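PDB 6MNZ: 3,4-dihydroxy-2-butanone 4-phosphate synthase from Acinetobacter baumannii, which probably converts D-ribulose 5-phosphate to formate and 3,4-dihydroxy-2-butanone 4-phosphate in riboflavin biosynthesis, using magnesium or manganese. Local coordinates for residues D12-D23 and F181-I192; G135-A146 and I192-M200. All coordinates share one frame; numbering follows the deposited sequence.

Contact 1: residues D12-D23 and F181-I192. With SO4 (sulfate ion), chain F.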
loop_
_atom_site.group_PDB
_atom_site.type_symbol
_atom_site.label_atom_id
_atom_site.label_comp_id
_atom_site.label_asym_id
_atom_site.label_seq_id
_atom_site.Cartn_x
_atom_site.Cartn_y
_atom_site.Cartn_z
ATOM N N ASP A 12 34.473 8.176 13.371
ATOM C CA ASP A 12 34.419 9.633 13.406
ATOM C C ASP A 12 33.130 10.122 14.052
ATOM O O ASP A 12 33.148 11.064 14.852
ATOM C CB ASP A 12 34.555 10.194 11.993
ATOM C CG ASP A 12 36.000 10.348 11.570
ATOM O OD1 ASP A 12 36.264 11.132 10.636
ATOM O OD2 ASP A 12 36.880 9.781 12.251
ATOM N N ILE A 13 32.024 9.415 13.816
ATOM C CA ILE A 13 30.772 9.758 14.478
ATOM C C ILE A 13 30.914 9.586 15.985
ATOM O O ILE A 13 30.550 10.475 16.763
ATOM C CB ILE A 13 29.621 8.903 13.915
ATOM C CG1 ILE A 13 29.310 9.310 12.471
ATOM C CG2 ILE A 13 28.383 9.030 14.788
ATOM C CD1 ILE A 13 28.666 10.682 12.326
ATOM N N ARG A 14 31.557 8.497 16.410
ATOM C CA ARG A 14 31.880 8.332 17.823
ATOM C C ARG A 14 32.723 9.492 18.332
ATOM O O ARG A 14 32.558 9.933 19.476
ATOM C CB ARG A 14 32.606 7.003 18.033
ATOM C CG ARG A 14 33.439 6.925 19.302
ATOM C CD ARG A 14 33.641 5.478 19.731
ATOM N NE ARG A 14 32.461 4.937 20.400
ATOM C CZ ARG A 14 32.237 5.009 21.709
ATOM N NH1 ARG A 14 33.166 5.492 22.526
ATOM N NH2 ARG A 14 31.088 4.573 22.208
ATOM N N ALA A 15 33.677 9.958 17.524
ATOM C CA ALA A 15 34.544 11.055 17.932
ATOM C C ALA A 15 33.849 12.412 17.916
ATOM O O ALA A 15 34.433 13.386 18.401
ATOM C CB ALA A 15 35.778 11.105 17.030
ATOM N N GLY A 16 32.647 12.510 17.356
ATOM C CA GLY A 16 31.949 13.777 17.286
ATOM C C GLY A 16 32.247 14.621 16.068
ATOM O O GLY A 16 31.882 15.802 16.053
ATOM N N LYS A 17 32.974 14.088 15.090
ATOM C CA LYS A 17 33.233 14.804 13.853
ATOM C C LYS A 17 32.081 14.585 12.874
ATOM O O LYS A 17 31.125 13.854 13.148
ATOM C CB LYS A 17 34.557 14.354 13.239
ATOM C CG LYS A 17 35.760 14.487 14.158
ATOM C CD LYS A 17 36.846 13.498 13.771
ATOM C CE LYS A 17 38.049 13.588 14.692
ATOM N NZ LYS A 17 39.151 12.689 14.241
ATOM N N MET A 18 32.171 15.227 11.714
ATOM C CA MET A 18 31.206 15.015 10.649
ATOM C C MET A 18 31.700 13.952 9.675
ATOM O O MET A 18 32.891 13.642 9.597
ATOM C CB MET A 18 30.937 16.319 9.897
ATOM C CG MET A 18 30.480 17.462 10.782
ATOM S SD MET A 18 29.907 18.882 9.833
ATOM C CE MET A 18 29.445 20.000 11.153
ATOM N N VAL A 19 30.759 13.418 8.897
ATOM C CA VAL A 19 31.068 12.503 7.807
ATOM C C VAL A 19 30.053 12.747 6.703
ATOM O O VAL A 19 28.930 13.186 6.959
ATOM C CB VAL A 19 31.051 11.024 8.261
ATOM C CG1 VAL A 19 32.126 10.771 9.311
ATOM C CG2 VAL A 19 29.677 10.644 8.792
ATOM N N ILE A 20 30.501 12.598 5.461
ATOM C CA ILE A 20 29.634 12.768 4.301
ATOM C C ILE A 20 29.090 11.406 3.899
ATOM O O ILE A 20 29.831 10.418 3.852
ATOM C CB ILE A 20 30.393 13.425 3.136
ATOM C CG1 ILE A 20 30.857 14.827 3.527
ATOM C CG2 ILE A 20 29.511 13.490 1.900
ATOM C CD1 ILE A 20 31.860 15.424 2.571
ATOM N N LEU A 21 27.780 11.339 3.677
ATOM C CA LEU A 21 27.108 10.110 3.274
ATOM C C LEU A 21 26.365 10.369 1.973
ATOM O O LEU A 21 25.502 11.251 1.910
ATOM C CB LEU A 21 26.143 9.625 4.358
ATOM C CG LEU A 21 26.680 8.549 5.305
ATOM C CD1 LEU A 21 25.689 8.291 6.431
ATOM C CD2 LEU A 21 26.983 7.256 4.560
ATOM N N MET A 22 26.650 9.555 0.963
ATOM C CA MET A 22 25.927 9.592 -0.296
ATOM C C MET A 22 24.923 8.450 -0.338
ATOM O O MET A 22 25.230 7.324 0.068
ATOM C CB MET A 22 26.884 9.479 -1.483
ATOM C CG MET A 22 27.891 10.606 -1.575
ATOM S SD MET A 22 28.956 10.465 -3.026
ATOM C CE MET A 22 30.293 9.476 -2.367
ATOM N N ASP A 23 23.758 8.723 -0.914
ATOM C CA ASP A 23 22.822 7.671 -1.264
ATOM C C ASP A 23 23.061 7.224 -2.703
ATOM O O ASP A 23 23.968 7.701 -3.388
ATOM C CB ASP A 23 21.388 8.153 -1.066
ATOM C CG ASP A 23 20.975 9.184 -2.097
ATOM O OD1 ASP A 23 21.866 9.903 -2.602
ATOM O OD2 ASP A 23 19.832 9.081 -2.590
ATOM N N PHE A 181 35.053 18.078 -1.796
ATOM C CA PHE A 181 34.671 18.738 -0.553
ATOM C C PHE A 181 35.144 17.943 0.659
ATOM O O PHE A 181 35.626 18.522 1.639
ATOM C CB PHE A 181 33.155 18.928 -0.515
ATOM C CG PHE A 181 32.666 19.681 0.685
ATOM C CD1 PHE A 181 32.294 19.005 1.835
ATOM C CD2 PHE A 181 32.398 21.037 0.601
ATOM C CE1 PHE A 181 31.846 19.697 2.943
ATOM C CE2 PHE A 181 31.985 21.742 1.713
ATOM C CZ PHE A 181 31.684 21.067 2.879
ATOM N N ALA A 182 35.053 16.612 0.592
ATOM C CA ALA A 182 35.443 15.785 1.728
ATOM C C ALA A 182 36.897 16.027 2.115
ATOM O O ALA A 182 37.228 16.099 3.305
ATOM C CB ALA A 182 35.216 14.310 1.401
ATOM N N GLU A 183 37.788 16.112 1.124
ATOM C CA GLU A 183 39.212 16.232 1.412
ATOM C C GLU A 183 39.614 17.668 1.724
ATOM O O GLU A 183 40.630 17.888 2.392
ATOM C CB GLU A 183 40.032 15.709 0.232
ATOM C CG GLU A 183 41.473 15.370 0.580
ATOM C CD GLU A 183 42.451 16.435 0.125
ATOM O OE1 GLU A 183 42.365 16.861 -1.046
ATOM O OE2 GLU A 183 43.379 16.758 0.896
ATOM N N LYS A 184 38.895 18.648 1.172
ATOM C CA LYS A 184 39.191 20.044 1.473
ATOM C C LYS A 184 39.012 20.347 2.954
ATOM O O LYS A 184 39.691 21.228 3.492
ATOM C CB LYS A 184 38.301 20.958 0.630
ATOM C CG LYS A 184 38.536 22.445 0.854
ATOM C CD LYS A 184 37.722 23.286 -0.121
ATOM C CE LYS A 184 38.002 24.773 0.054
ATOM N NZ LYS A 184 37.076 25.617 -0.751
ATOM N N HIS A 185 38.077 19.664 3.615
ATOM C CA HIS A 185 37.744 19.940 5.007
ATOM C C HIS A 185 38.086 18.778 5.934
ATOM O O HIS A 185 37.721 18.812 7.115
ATOM C CB HIS A 185 36.259 20.286 5.133
ATOM C CG HIS A 185 35.854 21.501 4.358
ATOM N ND1 HIS A 185 35.676 22.734 4.947
ATOM C CD2 HIS A 185 35.525 21.658 3.053
ATOM C CE1 HIS A 185 35.309 23.610 4.028
ATOM N NE2 HIS A 185 35.179 22.976 2.877
ATOM N N GLY A 186 38.805 17.771 5.443
ATOM C CA GLY A 186 39.349 16.750 6.316
ATOM C C GLY A 186 38.341 15.733 6.795
ATOM O O GLY A 186 38.494 15.189 7.894
ATOM N N LEU A 187 37.265 15.528 6.043
ATOM C CA LEU A 187 36.180 14.640 6.429
ATOM C C LEU A 187 36.219 13.373 5.584
ATOM O O LEU A 187 36.523 13.418 4.389
ATOM C CB LEU A 187 34.824 15.327 6.266
ATOM C CG LEU A 187 34.682 16.683 6.958
ATOM C CD1 LEU A 187 33.357 17.330 6.587
ATOM C CD2 LEU A 187 34.811 16.535 8.467
ATOM N N LYS A 188 35.813 12.261 6.185
ATOM C CA LYS A 188 35.633 11.035 5.424
ATOM C C LYS A 188 34.230 10.986 4.824
ATOM O O LYS A 188 33.288 11.606 5.324
ATOM C CB LYS A 188 35.857 9.803 6.303
ATOM C CG LYS A 188 37.304 9.564 6.702
ATOM C CD LYS A 188 37.610 10.196 8.049
ATOM C CE LYS A 188 38.898 9.657 8.646
ATOM N NZ LYS A 188 39.330 10.464 9.822
ATOM N N ILE A 189 34.088 10.160 3.791
ATOM C CA ILE A 189 32.895 10.130 2.958
ATOM C C ILE A 189 32.476 8.679 2.779
ATOM O O ILE A 189 33.280 7.760 2.958
ATOM C CB ILE A 189 33.143 10.814 1.594
ATOM C CG1 ILE A 189 31.850 10.887 0.783
ATOM C CG2 ILE A 189 34.231 10.081 0.815
ATOM C CD1 ILE A 189 31.830 12.026 -0.210
ATOM N N GLY A 190 31.187 8.469 2.529
ATOM C CA GLY A 190 30.624 7.135 2.617
ATOM C C GLY A 190 29.422 6.966 1.714
ATOM O O GLY A 190 28.654 7.905 1.484
ATOM N N THR A 191 29.160 5.703 1.388
ATOM C CA THR A 191 27.988 5.294 0.625
ATOM C C THR A 191 26.998 4.600 1.549
ATOM O O THR A 191 27.376 3.696 2.301
ATOM C CB THR A 191 28.386 4.357 -0.517
ATOM O OG1 THR A 191 29.366 4.995 -1.343
ATOM C CG2 THR A 191 27.174 3.994 -1.356
ATOM N N ILE A 192 25.722 4.979 1.451
ATOM C CA ILE A 192 24.696 4.305 2.243
ATOM C C ILE A 192 24.628 2.827 1.878
ATOM O O ILE A 192 24.513 1.963 2.757
ATOM C CB ILE A 192 23.329 4.989 2.049
ATOM C CG1 ILE A 192 23.341 6.402 2.637
ATOM C CG2 ILE A 192 22.219 4.166 2.695
ATOM C CD1 ILE A 192 22.102 7.212 2.302
HETATM S S SO4 F . 33.067 25.984 0.145
HETATM O O1 SO4 F . 32.639 26.765 1.302
HETATM O O2 SO4 F . 33.516 24.664 0.587
HETATM O O3 SO4 F . 31.949 25.842 -0.786
HETATM O O4 SO4 F . 34.168 26.676 -0.521
HETATM O O HOH W 1 37.037 14.471 9.975
HETATM O O HOH W 2 35.322 12.588 8.734
#

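Contact 2: residues G135-A146 and I192-M200. With SO4 (sulfate ion), chain C.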
loop_
_atom_site.group_PDB
_atom_site.type_symbol
_atom_site.label_atom_id
_atom_site.label_comp_id
_atom_site.label_asym_id
_atom_site.label_seq_id
_atom_site.Cartn_x
_atom_site.Cartn_y
_atom_site.Cartn_z
ATOM N N GLY A 135 13.534 -0.650 10.831
ATOM C CA GLY A 135 14.735 -1.405 10.554
ATOM C C GLY A 135 15.899 -0.592 10.046
ATOM O O GLY A 135 16.940 -1.158 9.701
ATOM N N GLY A 136 15.736 0.723 9.932
ATOM C CA GLY A 136 16.839 1.559 9.503
ATOM C C GLY A 136 17.160 1.340 8.038
ATOM O O GLY A 136 16.283 1.055 7.215
ATOM N N VAL A 137 18.455 1.330 7.738
ATOM C CA VAL A 137 18.947 1.310 6.367
ATOM C C VAL A 137 18.727 -0.073 5.762
ATOM O O VAL A 137 19.013 -0.300 4.582
ATOM C CB VAL A 137 20.434 1.714 6.332
ATOM C CG1 VAL A 137 21.012 1.555 4.954
ATOM C CG2 VAL A 137 20.603 3.149 6.792
ATOM N N LEU A 138 18.137 -0.986 6.536
ATOM C CA LEU A 138 17.818 -2.303 5.993
ATOM C C LEU A 138 16.770 -2.220 4.891
ATOM O O LEU A 138 16.669 -3.142 4.073
ATOM C CB LEU A 138 17.327 -3.229 7.102
ATOM C CG LEU A 138 18.342 -3.597 8.181
ATOM C CD1 LEU A 138 17.644 -4.365 9.293
ATOM C CD2 LEU A 138 19.491 -4.403 7.596
ATOM N N HIS A 139 15.847 -1.265 4.995
ATOM C CA HIS A 139 14.661 -1.239 4.148
ATOM C C HIS A 139 14.561 0.023 3.309
ATOM O O HIS A 139 14.469 -0.066 2.079
ATOM C CB HIS A 139 13.406 -1.394 5.021
ATOM C CG HIS A 139 13.498 -2.513 6.010
ATOM N ND1 HIS A 139 13.663 -3.827 5.628
ATOM C CD2 HIS A 139 13.582 -2.502 7.361
ATOM C CE1 HIS A 139 13.820 -4.579 6.703
ATOM N NE2 HIS A 139 13.729 -3.806 7.769
ATOM N N ARG A 140 14.625 1.198 3.930
ATOM C CA ARG A 140 14.767 2.456 3.210
ATOM C C ARG A 140 16.225 2.892 3.258
ATOM O O ARG A 140 16.754 3.179 4.338
ATOM C CB ARG A 140 13.865 3.538 3.803
ATOM C CG ARG A 140 13.655 4.720 2.874
ATOM C CD ARG A 140 12.986 5.888 3.584
ATOM N NE ARG A 140 13.913 6.996 3.798
ATOM C CZ ARG A 140 13.584 8.283 3.720
ATOM N NH1 ARG A 140 12.308 8.636 3.638
ATOM N NH2 ARG A 140 14.492 9.206 4.008
ATOM N N ALA A 141 16.823 3.070 2.085
ATOM C CA ALA A 141 18.215 3.503 1.977
ATOM C C ALA A 141 18.318 5.017 1.814
ATOM O O ALA A 141 18.992 5.522 0.918
ATOM C CB ALA A 141 18.887 2.781 0.816
ATOM N N GLY A 142 17.718 5.752 2.753
ATOM C CA GLY A 142 17.813 7.193 2.782
ATOM C C GLY A 142 18.851 7.692 3.771
ATOM O O GLY A 142 19.204 7.004 4.727
ATOM N N HIS A 143 19.214 8.969 3.620
ATOM C CA HIS A 143 20.101 9.603 4.590
ATOM C C HIS A 143 19.494 9.598 5.986
ATOM O O HIS A 143 20.227 9.647 6.980
ATOM C CB HIS A 143 20.411 11.039 4.164
ATOM C CG HIS A 143 20.996 11.152 2.790
ATOM N ND1 HIS A 143 20.216 11.319 1.666
ATOM C CD2 HIS A 143 22.280 11.269 2.377
ATOM C CE1 HIS A 143 20.996 11.454 0.609
ATOM N NE2 HIS A 143 22.251 11.492 1.021
ATOM N N THR A 144 18.165 9.662 6.078
ATOM C CA THR A 144 17.502 9.646 7.377
ATOM C C THR A 144 17.839 8.375 8.145
ATOM O O THR A 144 18.327 8.425 9.280
ATOM C CB THR A 144 15.989 9.774 7.184
ATOM O OG1 THR A 144 15.698 11.007 6.514
ATOM C CG2 THR A 144 15.260 9.736 8.527
ATOM N N GLU A 145 17.520 7.218 7.563
ATOM C CA GLU A 145 17.874 5.950 8.187
ATOM C C GLU A 145 19.381 5.813 8.348
ATOM O O GLU A 145 19.851 5.304 9.373
ATOM C CB GLU A 145 17.321 4.790 7.358
ATOM C CG GLU A 145 15.807 4.648 7.416
ATOM C CD GLU A 145 15.084 5.717 6.620
ATOM O OE1 GLU A 145 15.533 6.028 5.497
ATOM O OE2 GLU A 145 13.997 6.148 7.055
ATOM N N ALA A 146 20.152 6.397 7.429
ATOM C CA ALA A 146 21.599 6.226 7.463
ATOM C C ALA A 146 22.217 7.016 8.607
ATOM O O ALA A 146 23.103 6.515 9.308
ATOM C CB ALA A 146 22.208 6.648 6.127
ATOM N N ILE A 192 25.722 4.979 1.451
ATOM C CA ILE A 192 24.696 4.305 2.243
ATOM C C ILE A 192 24.628 2.827 1.878
ATOM O O ILE A 192 24.513 1.963 2.757
ATOM C CB ILE A 192 23.329 4.989 2.049
ATOM C CG1 ILE A 192 23.341 6.402 2.637
ATOM C CG2 ILE A 192 22.219 4.166 2.695
ATOM C CD1 ILE A 192 22.102 7.212 2.302
ATOM N N ALA A 193 24.824 2.506 0.596
ATOM C CA ALA A 193 24.924 1.107 0.194
ATOM C C ALA A 193 26.097 0.415 0.880
ATOM O O ALA A 193 25.983 -0.741 1.302
ATOM C CB ALA A 193 25.055 1.000 -1.325
ATOM N N ASP A 194 27.230 1.110 1.010
ATOM C CA ASP A 194 28.351 0.545 1.753
ATOM C C ASP A 194 27.988 0.309 3.212
ATOM O O ASP A 194 28.535 -0.598 3.850
ATOM C CB ASP A 194 29.568 1.466 1.655
ATOM C CG ASP A 194 30.302 1.322 0.335
ATOM O OD1 ASP A 194 29.658 0.947 -0.666
ATOM O OD2 ASP A 194 31.509 1.643 0.286
ATOM N N LEU A 195 27.071 1.109 3.760
ATOM C CA LEU A 195 26.576 0.859 5.108
ATOM C C LEU A 195 25.572 -0.287 5.138
ATOM O O LEU A 195 25.540 -1.058 6.104
ATOM C CB LEU A 195 25.949 2.130 5.681
ATOM C CG LEU A 195 25.598 2.079 7.170
ATOM C CD1 LEU A 195 26.848 1.892 8.020
ATOM C CD2 LEU A 195 24.849 3.339 7.584
ATOM N N ILE A 196 24.701 -0.376 4.127
ATOM C CA ILE A 196 23.840 -1.549 3.987
ATOM C C ILE A 196 24.673 -2.819 4.093
ATOM O O ILE A 196 24.385 -3.715 4.895
ATOM C CB ILE A 196 23.071 -1.504 2.655
ATOM C CG1 ILE A 196 22.025 -0.394 2.684
ATOM C CG2 ILE A 196 22.396 -2.845 2.391
ATOM C CD1 ILE A 196 21.400 -0.090 1.349
ATOM N N HIS A 197 25.693 -2.931 3.243
ATOM C CA HIS A 197 26.466 -4.163 3.174
ATOM C C HIS A 197 27.216 -4.425 4.472
ATOM O O HIS A 197 27.277 -5.571 4.929
ATOM C CB HIS A 197 27.442 -4.094 2.001
ATOM C CG HIS A 197 28.207 -5.358 1.775
ATOM N ND1 HIS A 197 27.598 -6.544 1.422
ATOM C CD2 HIS A 197 29.533 -5.619 1.835
ATOM C CE1 HIS A 197 28.515 -7.488 1.306
ATOM N NE2 HIS A 197 29.700 -6.944 1.515
ATOM N N TYR A 198 27.664 -3.369 5.152
ATOM C CA TYR A 198 28.305 -3.549 6.450
ATOM C C TYR A 198 27.344 -4.188 7.444
ATOM O O TYR A 198 27.674 -5.188 8.092
ATOM C CB TYR A 198 28.812 -2.207 6.975
ATOM C CG TYR A 198 29.519 -2.309 8.305
ATOM C CD1 TYR A 198 30.895 -2.466 8.371
ATOM C CD2 TYR A 198 28.818 -2.189 9.496
ATOM C CE1 TYR A 198 31.539 -2.613 9.582
ATOM C CE2 TYR A 198 29.451 -2.330 10.713
ATOM C CZ TYR A 198 30.810 -2.557 10.749
ATOM O OH TYR A 198 31.446 -2.724 11.955
ATOM N N ARG A 199 26.149 -3.610 7.589
ATOM C CA ARG A 199 25.169 -4.151 8.524
ATOM C C ARG A 199 24.842 -5.602 8.200
ATOM O O ARG A 199 24.620 -6.413 9.107
ATOM C CB ARG A 199 23.898 -3.302 8.499
ATOM C CG ARG A 199 24.066 -1.905 9.075
ATOM C CD ARG A 199 22.730 -1.308 9.495
ATOM N NE ARG A 199 22.058 -2.126 10.501
ATOM C CZ ARG A 199 20.850 -1.870 10.994
ATOM N NH1 ARG A 199 20.153 -0.833 10.547
ATOM N NH2 ARG A 199 20.287 -2.727 11.836
ATOM N N MET A 200 24.730 -5.930 6.912
ATOM C CA MET A 200 24.433 -7.301 6.521
ATOM C C MET A 200 25.584 -8.249 6.829
ATOM O O MET A 200 25.350 -9.450 6.999
ATOM C CB MET A 200 24.096 -7.361 5.032
ATOM C CG MET A 200 22.838 -6.599 4.649
ATOM S SD MET A 200 21.353 -7.182 5.491
ATOM C CE MET A 200 20.108 -6.878 4.238
HETATM S S SO4 C . 16.445 10.996 2.887
HETATM O O1 SO4 C . 16.446 10.067 4.013
HETATM O O2 SO4 C . 17.547 10.668 1.989
HETATM O O3 SO4 C . 16.613 12.355 3.390
HETATM O O4 SO4 C . 15.190 10.904 2.147
#

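Contact 1: residues D12-D23 and F181-I192
Ile20 and Ile189 sit side by side on neighbouring parallel strands, and their side chains leave the same face of the sheet. CG2 of Ile20 lies 3.5 Å from CD1 of Ile189. Met22 adds its methyl to this pair. Its chain bends at the last torsion (chi3 -89°), with CE against CD1 and CG1 of Ile189. The other branch of Ile20 runs toward helix 175-184. There its CD1 meets the rim of the Phe181 ring, in the ring plane, 3.7 Å from CD1 of Phe181, and also touches Ala182. The imidazole of His185 covers one face of the same ring.

The backbones are laced by Ile20 N to Lys188 O (3.0 Å), Met22 N to Gly190 O (2.6 Å) and Ile192 N to Met22 O (2.8 Å). On the face opposite Ile20, Gly190 has no side chain, and CD2 of Leu21 lies against its backbone.

At the start of the pair, Lys188 bends at chi2 (94°) and crosses Asp12 at about a right angle. Its NZ forms a salt bridge with Asp12 OD1 (3.2 Å); the hydrogen bond within it is weak. A water accepts from Lys188 N and lies within bonding distance of both Asp12 OD1 and Met18 O.

Strand 188-191 is one of the two outermost strands of the mixed sheet within this chain. Strand 19-22 lies between it and strand 31-36. Met18 packs on helix 42-52, and Val19 packs on helix 143-153.

Contact 2: residues G135-A146 and I192-M200
Ile192 pushes its CD1 over one face of the His143 imidazole, a CH-pi contact with the methyl 4.2 Å from the ring centroid. The methyl is offset toward the ring's rim and also touches Gly142 C and His143 N. CG1 stands beside the backbone N (chi1 -67°) and the chain is extended beyond it (chi2 171°), which carries CD1 to residues 142-143. CG1 rests on Ala146 CB, and CG2 of Ile192 lies 3.7 Å from CG1 of Val137. One turn on, Ile196 places CD1 3.9 Å from CB of Ala141. CD2 of Leu195 approaches Val137 and Ala146.

Further along helix 192-202, Arg199 lays its guanidinium across Leu138, whose CG lies over one face of the group. CD2 of Leu138 meets SD of Met200. Asp149 and Glu203 hold the guanidinium by salt bridges, and Gly135 O adds a weak bond to NH1 of Arg199 (3.3 Å). Asp149 also accepts from Val137 N.

At the edge of the His143 ring lies a sulfate, probably from the crystallisation liquor. Its O2 accepts from His143 N and from His143 ND1 (2.8 Å). Its O1 accepts from Thr144 N (2.7 Å) and Thr144 OG1. Arg27 also binds the ion. His143 NE2 is hydrogen-bonded to Glu30 O. Arg140 NE forms a salt bridge with Glu145 OE1.

An anion held by backbone N-H groups at the start of helix 143-153 is a classic helix N-terminal anion site. Residues 140-144 are part of the predicted D-ribulose 5-phosphate site of DHBP synthase, and the sulfate may mimic the substrate phosphate. His143 is a predicted metal ligand.

From the N terminus, the chain runs through helix 6-15 into strand 19-22, the first half of contact 1. It then lays down strands 31-36, 57-60 and 127-131 before reaching 135-146, the first half of contact 2; strand 160-164 follows. Strand 188-191 returns to close contact 1 across 157 residues. Helix 192-202 follows directly and closes contact 2 across 45. The segments alternate along the chain, so the two closures cross and do not nest. They share Ile192, where the edge strand becomes helix. Leu21 and Asp23 touch Ala146 and His143, joining sheet to turn. Together they tie the sheet to the predicted active site.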